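Local coordinates for GGDEF family protein (Vibrio cholerae, PDB 5GZS) that probably senses periplasmic signals for a diguanylate cyclase, binding arginine in a domain related to bacterial solute-binding proteins, at residues A[12-17]-A[140-145]; A[76-81]-A[154-159]; A[38-43]-A[99-104]. All coordinates share one frame; numbering follows the deposited sequence.

In the fold
All three contacts surround one bound arginine within a single solute-binding family unit. Contact 1 (12-17 with 140-145) flanks its guanidinium end, contact 2 (76-81 with 154-159) brings E77 to both its amino group and its guanidinium, and contact 3 (38-43 with 99-104) closes over its carboxylate end. Centres of contacts 1 and 2 are about 12 Å apart, those of 1 and 3 about 13 Å, and those of 2 and 3 about 16 Å. Contacts 1 and 2 pack directly, with L144 CD1 3.5 Å from V154 CG1. Contacts 2 and 3 meet beside the ligand, where T79 OG1 and Y103 OH probably share a hydrogen bond at 2.8 Å.

Contact 1: residues A[12-17]-A[140-145]; sequences ADDVVT and AINQLK. With ARG (arginine), chain B.
N142 lies against A12, D13 and D14, and its side chain leads from the backbone junction to the bound arginine. Its CB sits 4.0 Å from A12 CB. CG stays beside the backbone N (chi1 -55°), which places the amide between D14 and the ligand. OD1 then comes 3.6 Å from NH1 of the arginine. ND2 lies alongside the D14 carboxylate, 3.1 Å from D14 CG; the two side chains run the same way with their flat groups turned 72° apart. ND2 donates to the backbone O of E11, just ahead of 12-17, which helps orient the amide.

The backbones also join directly. D13 N donates to N142 O at 3.2 Å, in the carbonyl plane on a lone pair. A CA-H...O contact from N142 CA to D13 O, also 3.2 Å, returns the other way and is almost straight at the hydrogen (176°). A water donates to D13 OD2 and I141 O and accepts from K145 N, while R18 and Y202 also bind the D13 carboxylate. The V15 and I141 side chains cross at about a right angle, CG1 of V15 3.8 Å from CD1 of I141. D14 is the N-cap of helix 15-28, OD1 taking a weak bond from T17 N and a shorter one (2.6 Å) from T17 OG1. The loop entering this helix and the turn ahead of helix 144-149 thus meet beside the guanidinium, where A140, N142 and E11 help form the arginine pocket of a family 3 solute-binding domain.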
loop_
_atom_site.group_PDB
_atom_site.type_symbol
_atom_site.label_atom_id
_atom_site.label_comp_id
_atom_site.label_asym_id
_atom_site.label_seq_id
_atom_site.Cartn_x
_atom_site.Cartn_y
_atom_site.Cartn_z
ATOM N N ALA A 12 34.785 11.021 -3.649
ATOM C CA ALA A 12 34.150 11.848 -4.636
ATOM C C ALA A 12 33.806 13.191 -4.015
ATOM O O ALA A 12 34.566 13.708 -3.257
ATOM C CB ALA A 12 32.916 11.162 -5.164
ATOM N N ASP A 13 32.677 13.765 -4.381
ATOM C CA ASP A 13 32.252 15.062 -3.889
ATOM C C ASP A 13 31.614 14.889 -2.546
ATOM O O ASP A 13 30.437 14.700 -2.448
ATOM C CB ASP A 13 31.243 15.670 -4.838
ATOM C CG ASP A 13 30.974 17.093 -4.555
ATOM O OD1 ASP A 13 31.842 17.768 -4.054
ATOM O OD2 ASP A 13 29.895 17.567 -4.854
ATOM N N ASP A 14 32.408 14.950 -1.502
ATOM C CA ASP A 14 31.933 14.635 -0.184
ATOM C C ASP A 14 31.588 15.901 0.531
ATOM O O ASP A 14 32.299 16.342 1.377
ATOM C CB ASP A 14 32.998 13.867 0.551
ATOM C CG ASP A 14 32.450 13.005 1.599
ATOM O OD1 ASP A 14 31.459 13.381 2.196
ATOM O OD2 ASP A 14 33.030 11.962 1.853
ATOM N N VAL A 15 30.469 16.479 0.163
ATOM C CA VAL A 15 30.145 17.783 0.590
ATOM C C VAL A 15 29.804 17.808 2.058
ATOM O O VAL A 15 30.056 18.766 2.719
ATOM C CB VAL A 15 29.059 18.376 -0.306
ATOM C CG1 VAL A 15 27.994 17.373 -0.562
ATOM C CG2 VAL A 15 28.474 19.624 0.277
ATOM N N VAL A 16 29.253 16.733 2.575
ATOM C CA VAL A 16 28.901 16.737 3.992
ATOM C C VAL A 16 30.141 16.575 4.871
ATOM O O VAL A 16 30.176 17.075 6.000
ATOM C CB VAL A 16 27.858 15.638 4.321
ATOM C CG1 VAL A 16 27.580 15.556 5.802
ATOM C CG2 VAL A 16 26.553 15.904 3.575
ATOM N N THR A 17 31.174 15.923 4.351
ATOM C CA THR A 17 32.388 15.733 5.137
ATOM C C THR A 17 33.147 17.048 5.225
ATOM O O THR A 17 33.687 17.412 6.274
ATOM C CB THR A 17 33.294 14.631 4.535
ATOM O OG1 THR A 17 32.588 13.385 4.518
ATOM C CG2 THR A 17 34.566 14.458 5.355
ATOM N N ALA A 140 25.351 7.384 -2.677
ATOM C CA ALA A 140 25.188 8.590 -1.857
ATOM C C ALA A 140 25.395 9.885 -2.629
ATOM O O ALA A 140 25.734 9.878 -3.808
ATOM C CB ALA A 140 26.132 8.547 -0.696
ATOM N N ILE A 141 25.208 10.997 -1.921
ATOM C CA ILE A 141 25.363 12.348 -2.464
ATOM C C ILE A 141 26.749 12.571 -3.067
ATOM O O ILE A 141 26.902 13.380 -3.977
ATOM C CB ILE A 141 25.072 13.426 -1.363
ATOM C CG1 ILE A 141 25.009 14.837 -1.956
ATOM C CG2 ILE A 141 26.091 13.358 -0.250
ATOM C CD1 ILE A 141 24.537 15.880 -0.973
ATOM N N ASN A 142 27.751 11.836 -2.582
ATOM C CA ASN A 142 29.102 11.870 -3.169
ATOM C C ASN A 142 29.129 11.752 -4.691
ATOM O O ASN A 142 29.983 12.333 -5.372
ATOM C CB ASN A 142 29.944 10.753 -2.578
ATOM C CG ASN A 142 29.987 10.806 -1.066
ATOM O OD1 ASN A 142 28.969 10.608 -0.394
ATOM N ND2 ASN A 142 31.163 11.081 -0.521
ATOM N N GLN A 143 28.181 11.001 -5.225
ATOM C CA GLN A 143 28.153 10.754 -6.653
ATOM C C GLN A 143 27.302 11.756 -7.423
ATOM O O GLN A 143 27.376 11.808 -8.648
ATOM C CB GLN A 143 27.645 9.345 -6.924
ATOM C CG GLN A 143 28.400 8.251 -6.191
ATOM C CD GLN A 143 29.880 8.208 -6.544
ATOM O OE1 GLN A 143 30.278 8.607 -7.641
ATOM N NE2 GLN A 143 30.703 7.691 -5.620
ATOM N N LEU A 144 26.522 12.568 -6.717
ATOM C CA LEU A 144 25.512 13.394 -7.367
ATOM C C LEU A 144 26.074 14.330 -8.440
ATOM O O LEU A 144 25.668 14.268 -9.616
ATOM C CB LEU A 144 24.747 14.215 -6.327
ATOM C CG LEU A 144 23.511 14.904 -6.917
ATOM C CD1 LEU A 144 22.589 13.860 -7.520
ATOM C CD2 LEU A 144 22.769 15.709 -5.865
ATOM N N LYS A 145 26.991 15.207 -8.034
ATOM C CA LYS A 145 27.544 16.196 -8.951
ATOM C C LYS A 145 28.271 15.509 -10.141
ATOM O O LYS A 145 27.943 15.788 -11.290
ATOM C CB LYS A 145 28.447 17.176 -8.186
ATOM C CG LYS A 145 29.055 18.307 -9.016
ATOM C CD LYS A 145 29.910 19.235 -8.148
ATOM C CE LYS A 145 29.104 20.463 -7.798
ATOM N NZ LYS A 145 29.530 21.204 -6.570
HETATM N N ARG B . 26.146 5.271 4.832
HETATM C CA ARG B . 26.185 4.039 4.060
HETATM C C ARG B . 27.204 3.067 4.642
HETATM O O ARG B . 27.114 1.854 4.456
HETATM C CB ARG B . 26.509 4.335 2.607
HETATM C CG ARG B . 27.886 4.932 2.387
HETATM C CD ARG B . 27.947 5.484 0.980
HETATM N NE ARG B . 29.261 5.987 0.644
HETATM C CZ ARG B . 29.755 7.132 1.097
HETATM N NH1 ARG B . 29.043 7.892 1.923
HETATM N NH2 ARG B . 30.970 7.502 0.732
HETATM O OXT ARG B . 28.144 3.474 5.314
HETATM O O HOH W 1 27.602 15.749 -5.358
#

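Contact 2: residues A[76-81]-A[154-159]; sequences IEYTYL and VQLLND. With ARG (arginine), chain B.
Y80 and L156 form a non-hydrogen-bonded antiparallel pair, and L81 with Q155 the hydrogen-bonded pair next to it; the short strand axes run at 137° to one another. L81 N donates to Q155 O at 2.9 Å, and Q155 N returns a bond to L81 O, in the carbonyl plane on a lone pair. On the other side of the Y80-L156 pair, L157 N reaches T79 O with a C=O...N angle of 163°, nearly end-on to the carbonyl.

Side-chain amide bonding carries the ladder past the end of the strands. N158 OD1 accepts from T79 N at 2.7 Å on a lone pair, and N158 ND2 donates to E77 O at 2.8 Å. That oxygen is approached from above its carbonyl plane, although it lies close to the plane of the N158 amide. Two bonds in different directions thus hold the amide's rotation.

Apolar contacts gather around the two tyrosine rings and L81. L156 CD1 sits over one face of the Y80 ring, 3.8 Å from its centroid, a CH-pi contact, and the same methyl touches the edge of the Y78 ring. V154 CB meets Y80 CD2 at 3.7 Å. L157 CD2 packs on L81 CB. Y78 OH is bonded to Q200 and Y80 OH to Q203, both of helix 189-218.

Extended from a CB directed away from 154-159, E77 accepts from the arginine's N at OE1 and from its NH1 at OE2, each at 2.8 Å. The loop entering the central strand of a three-stranded antiparallel sheet thus carries an acidic residue of the arginine pocket.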
loop_
_atom_site.group_PDB
_atom_site.type_symbol
_atom_site.label_atom_id
_atom_site.label_comp_id
_atom_site.label_asym_id
_atom_site.label_seq_id
_atom_site.Cartn_x
_atom_site.Cartn_y
_atom_site.Cartn_z
ATOM N N ILE A 76 21.820 12.768 8.522
ATOM C CA ILE A 76 21.298 11.901 7.472
ATOM C C ILE A 76 22.286 11.845 6.306
ATOM O O ILE A 76 23.305 12.530 6.296
ATOM C CB ILE A 76 19.901 12.360 6.934
ATOM C CG1 ILE A 76 20.002 13.692 6.188
ATOM C CG2 ILE A 76 18.854 12.401 8.043
ATOM C CD1 ILE A 76 18.679 14.235 5.755
ATOM N N GLU A 77 21.972 11.015 5.325
ATOM C CA GLU A 77 22.791 10.895 4.139
ATOM C C GLU A 77 21.869 10.846 2.917
ATOM O O GLU A 77 21.069 9.921 2.765
ATOM C CB GLU A 77 23.665 9.647 4.242
ATOM C CG GLU A 77 24.592 9.378 3.084
ATOM C CD GLU A 77 25.240 8.003 3.224
ATOM O OE1 GLU A 77 24.487 7.042 3.537
ATOM O OE2 GLU A 77 26.479 7.878 3.023
ATOM N N TYR A 78 21.959 11.851 2.057
ATOM C CA TYR A 78 21.129 11.862 0.852
ATOM C C TYR A 78 21.531 10.680 -0.043
ATOM O O TYR A 78 22.720 10.465 -0.322
ATOM C CB TYR A 78 21.258 13.188 0.111
ATOM C CG TYR A 78 20.448 14.319 0.704
ATOM C CD1 TYR A 78 20.910 15.039 1.798
ATOM C CD2 TYR A 78 19.225 14.688 0.152
ATOM C CE1 TYR A 78 20.169 16.075 2.324
ATOM C CE2 TYR A 78 18.487 15.710 0.668
ATOM C CZ TYR A 78 18.948 16.401 1.751
ATOM O OH TYR A 78 18.195 17.444 2.263
ATOM N N THR A 79 20.530 9.913 -0.468
ATOM C CA THR A 79 20.760 8.660 -1.160
ATOM C C THR A 79 19.899 8.575 -2.411
ATOM O O THR A 79 18.688 8.805 -2.361
ATOM C CB THR A 79 20.477 7.455 -0.241
ATOM O OG1 THR A 79 21.429 7.448 0.836
ATOM C CG2 THR A 79 20.585 6.126 -1.019
ATOM N N TYR A 80 20.535 8.256 -3.538
ATOM C CA TYR A 80 19.875 8.391 -4.836
ATOM C C TYR A 80 19.944 7.116 -5.670
ATOM O O TYR A 80 20.924 6.335 -5.594
ATOM C CB TYR A 80 20.482 9.563 -5.650
ATOM C CG TYR A 80 20.507 10.912 -4.935
ATOM C CD1 TYR A 80 21.574 11.254 -4.094
ATOM C CD2 TYR A 80 19.496 11.846 -5.130
ATOM C CE1 TYR A 80 21.621 12.459 -3.449
ATOM C CE2 TYR A 80 19.529 13.078 -4.493
ATOM C CZ TYR A 80 20.600 13.370 -3.640
ATOM O OH TYR A 80 20.660 14.567 -2.981
ATOM N N LEU A 81 18.883 6.911 -6.455
ATOM C CA LEU A 81 18.932 6.012 -7.603
ATOM C C LEU A 81 19.431 6.823 -8.793
ATOM O O LEU A 81 18.750 7.758 -9.242
ATOM C CB LEU A 81 17.554 5.404 -7.914
ATOM C CG LEU A 81 17.482 4.571 -9.208
ATOM C CD1 LEU A 81 18.397 3.325 -9.159
ATOM C CD2 LEU A 81 16.056 4.189 -9.481
ATOM N N VAL A 154 18.419 11.472 -11.187
ATOM C CA VAL A 154 18.310 10.852 -9.879
ATOM C C VAL A 154 16.872 10.773 -9.426
ATOM O O VAL A 154 16.015 11.533 -9.889
ATOM C CB VAL A 154 19.137 11.607 -8.806
ATOM C CG1 VAL A 154 20.544 11.448 -9.092
ATOM C CG2 VAL A 154 18.815 13.049 -8.795
ATOM N N GLN A 155 16.622 9.806 -8.553
ATOM C CA GLN A 155 15.444 9.781 -7.706
ATOM C C GLN A 155 15.964 9.705 -6.244
ATOM O O GLN A 155 16.682 8.758 -5.878
ATOM C CB GLN A 155 14.540 8.606 -8.076
ATOM C CG GLN A 155 13.409 8.293 -7.092
ATOM C CD GLN A 155 12.931 6.825 -7.195
ATOM O OE1 GLN A 155 13.368 6.071 -8.072
ATOM N NE2 GLN A 155 12.056 6.416 -6.280
ATOM N N LEU A 156 15.658 10.726 -5.439
ATOM C CA LEU A 156 16.011 10.725 -4.019
ATOM C C LEU A 156 15.312 9.578 -3.338
ATOM O O LEU A 156 14.088 9.492 -3.374
ATOM C CB LEU A 156 15.630 12.035 -3.339
ATOM C CG LEU A 156 16.142 12.166 -1.897
ATOM C CD1 LEU A 156 17.646 11.965 -1.892
ATOM C CD2 LEU A 156 15.777 13.516 -1.250
ATOM N N LEU A 157 16.083 8.687 -2.732
ATOM C CA LEU A 157 15.498 7.505 -2.139
ATOM C C LEU A 157 15.131 7.696 -0.677
ATOM O O LEU A 157 14.525 6.815 -0.107
ATOM C CB LEU A 157 16.452 6.305 -2.276
ATOM C CG LEU A 157 16.760 5.843 -3.716
ATOM C CD1 LEU A 157 17.401 4.490 -3.704
ATOM C CD2 LEU A 157 15.509 5.828 -4.620
ATOM N N ASN A 158 15.478 8.831 -0.062
ATOM C CA ASN A 158 15.371 8.958 1.410
ATOM C C ASN A 158 13.938 9.007 1.904
ATOM O O ASN A 158 13.646 8.628 3.027
ATOM C CB ASN A 158 16.116 10.199 1.918
ATOM C CG ASN A 158 17.622 10.049 1.822
ATOM O OD1 ASN A 158 18.220 10.356 0.784
ATOM N ND2 ASN A 158 18.245 9.580 2.896
ATOM N N ASP A 159 13.039 9.484 1.065
ATOM C CA ASP A 159 11.641 9.503 1.436
ATOM C C ASP A 159 10.887 8.347 0.771
ATOM O O ASP A 159 9.668 8.347 0.711
ATOM C CB ASP A 159 11.062 10.863 1.079
ATOM C CG ASP A 159 11.884 12.018 1.686
ATOM O OD1 ASP A 159 12.192 11.972 2.900
ATOM O OD2 ASP A 159 12.232 12.970 0.954
HETATM N N ARG B . 26.146 5.271 4.832
HETATM C CA ARG B . 26.185 4.039 4.060
HETATM C C ARG B . 27.204 3.067 4.642
HETATM O O ARG B . 27.114 1.854 4.456
HETATM C CB ARG B . 26.509 4.335 2.607
HETATM C CG ARG B . 27.886 4.932 2.387
HETATM C CD ARG B . 27.947 5.484 0.980
HETATM N NE ARG B . 29.261 5.987 0.644
HETATM C CZ ARG B . 29.755 7.132 1.097
HETATM N NH1 ARG B . 29.043 7.892 1.923
HETATM N NH2 ARG B . 30.970 7.502 0.732
HETATM O OXT ARG B . 28.144 3.474 5.314
#

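Contact 3: residues A[38-43]-A[99-104]; sequences PSFNDI and KGTTYG. With ARG (arginine), chain B.
F40 fills the tight part of this contact, its ring wedged between the 99-101 backbone and the ligand. With CG anti to the backbone N (chi1 161°), the ring swings toward the other segment. K99 O and G100 O lie at the ring edge, close to its plane: CD2 of F40 is 3.6 Å from K99 O and CE2 3.2 Å from G100 O. T101 CG2 comes obliquely to CD2 at 3.4 Å. Over one face stands the arginine's CG, 3.5 Å above the plane and offset toward the rim.

The partly exposed side is looser in its bonding. N41 and K99 cross at about a right angle; the weak hydrogen bond from K99 NZ to N41 OD1 is doubtful, as is the modelled carbon spacing around it. K99's stronger partner is E120, through a salt bridge.

Past G100, whose phi is positive (88°), the chain turns into helix 103-110, with T101 OG1 capping Y103 N. There T102 N donates to the arginine's O at 2.7 Å, and R64 is also bonded to the ligand. The T102 backbone N at the carboxylate and the F40 ring over the aliphatic chain form part of the arginine pocket, consistent with an amino-acid site of the family 3 solute-binding fold.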
loop_
_atom_site.group_PDB
_atom_site.type_symbol
_atom_site.label_atom_id
_atom_site.label_comp_id
_atom_site.label_asym_id
_atom_site.label_seq_id
_atom_site.Cartn_x
_atom_site.Cartn_y
_atom_site.Cartn_z
ATOM N N PRO A 38 39.448 6.573 -3.641
ATOM C CA PRO A 38 38.690 6.313 -4.873
ATOM C C PRO A 38 37.416 5.481 -4.652
ATOM O O PRO A 38 36.561 5.433 -5.545
ATOM C CB PRO A 38 39.693 5.558 -5.742
ATOM C CG PRO A 38 40.643 4.932 -4.757
ATOM C CD PRO A 38 40.741 5.871 -3.604
ATOM N N SER A 39 37.290 4.848 -3.485
ATOM C CA SER A 39 36.108 4.043 -3.170
ATOM C C SER A 39 35.741 4.055 -1.685
ATOM O O SER A 39 36.599 4.195 -0.798
ATOM C CB SER A 39 36.320 2.596 -3.629
ATOM O OG SER A 39 35.498 1.694 -2.901
ATOM N N PHE A 40 34.457 3.887 -1.416
ATOM C CA PHE A 40 33.965 3.911 -0.047
ATOM C C PHE A 40 34.544 2.783 0.797
ATOM O O PHE A 40 34.716 2.910 2.009
ATOM C CB PHE A 40 32.443 3.832 -0.039
ATOM C CG PHE A 40 31.862 3.408 1.275
ATOM C CD1 PHE A 40 31.667 4.329 2.286
ATOM C CD2 PHE A 40 31.498 2.096 1.490
ATOM C CE1 PHE A 40 31.120 3.948 3.473
ATOM C CE2 PHE A 40 30.951 1.705 2.685
ATOM C CZ PHE A 40 30.756 2.636 3.675
ATOM N N ASN A 41 34.833 1.659 0.172
ATOM C CA ASN A 41 35.353 0.552 0.942
ATOM C C ASN A 41 36.852 0.741 1.194
ATOM O O ASN A 41 37.364 0.317 2.238
ATOM C CB ASN A 41 35.019 -0.739 0.222
ATOM C CG ASN A 41 35.486 -1.989 0.955
ATOM O OD1 ASN A 41 36.632 -2.420 0.796
ATOM N ND2 ASN A 41 34.592 -2.594 1.737
ATOM N N ASP A 42 37.533 1.423 0.267
ATOM C CA ASP A 42 38.873 1.968 0.531
ATOM C C ASP A 42 38.871 2.813 1.803
ATOM O O ASP A 42 39.791 2.721 2.600
ATOM C CB ASP A 42 39.372 2.830 -0.635
ATOM C CG ASP A 42 39.982 2.017 -1.755
ATOM O OD1 ASP A 42 39.801 0.780 -1.784
ATOM O OD2 ASP A 42 40.640 2.630 -2.622
ATOM N N ILE A 43 37.846 3.653 1.970
ATOM C CA ILE A 43 37.753 4.509 3.145
ATOM C C ILE A 43 37.667 3.644 4.404
ATOM O O ILE A 43 38.436 3.845 5.343
ATOM C CB ILE A 43 36.534 5.493 3.072
ATOM C CG1 ILE A 43 36.833 6.654 2.125
ATOM C CG2 ILE A 43 36.192 6.026 4.441
ATOM C CD1 ILE A 43 35.718 7.660 2.024
ATOM N N LYS A 99 30.362 -1.276 -3.038
ATOM C CA LYS A 99 30.761 -2.407 -2.231
ATOM C C LYS A 99 31.137 -1.904 -0.834
ATOM O O LYS A 99 31.681 -0.807 -0.685
ATOM C CB LYS A 99 31.913 -3.157 -2.906
ATOM C CG LYS A 99 32.778 -3.949 -1.958
ATOM C CD LYS A 99 34.186 -4.036 -2.472
ATOM C CE LYS A 99 34.718 -2.681 -2.159
ATOM N NZ LYS A 99 36.095 -2.213 -2.453
ATOM N N GLY A 100 30.807 -2.692 0.184
ATOM C CA GLY A 100 31.043 -2.312 1.566
ATOM C C GLY A 100 29.909 -1.513 2.194
ATOM O O GLY A 100 29.902 -1.268 3.408
ATOM N N THR A 101 28.946 -1.093 1.378
ATOM C CA THR A 101 27.902 -0.223 1.903
ATOM C C THR A 101 26.758 -1.007 2.497
ATOM O O THR A 101 26.635 -2.214 2.318
ATOM C CB THR A 101 27.301 0.727 0.838
ATOM O OG1 THR A 101 26.619 -0.038 -0.166
ATOM C CG2 THR A 101 28.374 1.607 0.217
ATOM N N THR A 102 25.914 -0.269 3.193
ATOM C CA THR A 102 24.719 -0.788 3.801
ATOM C C THR A 102 23.654 -1.069 2.730
ATOM O O THR A 102 22.646 -1.730 2.999
ATOM C CB THR A 102 24.200 0.216 4.850
ATOM O OG1 THR A 102 23.434 -0.465 5.846
ATOM C CG2 THR A 102 23.370 1.311 4.194
ATOM N N TYR A 103 23.910 -0.596 1.509
ATOM C CA TYR A 103 22.924 -0.641 0.423
ATOM C C TYR A 103 22.629 -2.039 -0.122
ATOM O O TYR A 103 21.566 -2.271 -0.719
ATOM C CB TYR A 103 23.379 0.261 -0.728
ATOM C CG TYR A 103 23.476 1.733 -0.349
ATOM C CD1 TYR A 103 22.769 2.238 0.733
ATOM C CD2 TYR A 103 24.263 2.617 -1.091
ATOM C CE1 TYR A 103 22.849 3.587 1.082
ATOM C CE2 TYR A 103 24.354 3.967 -0.750
ATOM C CZ TYR A 103 23.644 4.451 0.339
ATOM O OH TYR A 103 23.719 5.800 0.676
ATOM N N GLY A 104 23.564 -2.967 0.072
ATOM C CA GLY A 104 23.353 -4.347 -0.327
ATOM C C GLY A 104 22.138 -4.890 0.391
ATOM O O GLY A 104 21.166 -5.329 -0.233
HETATM N N ARG B . 26.146 5.271 4.832
HETATM C CA ARG B . 26.185 4.039 4.060
HETATM C C ARG B . 27.204 3.067 4.642
HETATM O O ARG B . 27.114 1.854 4.456
HETATM C CB ARG B . 26.509 4.335 2.607
HETATM C CG ARG B . 27.886 4.932 2.387
HETATM C CD ARG B . 27.947 5.484 0.980
HETATM N NE ARG B . 29.261 5.987 0.644
HETATM C CZ ARG B . 29.755 7.132 1.097
HETATM N NH1 ARG B . 29.043 7.892 1.923
HETATM N NH2 ARG B . 30.970 7.502 0.732
HETATM O OXT ARG B . 28.144 3.474 5.314
#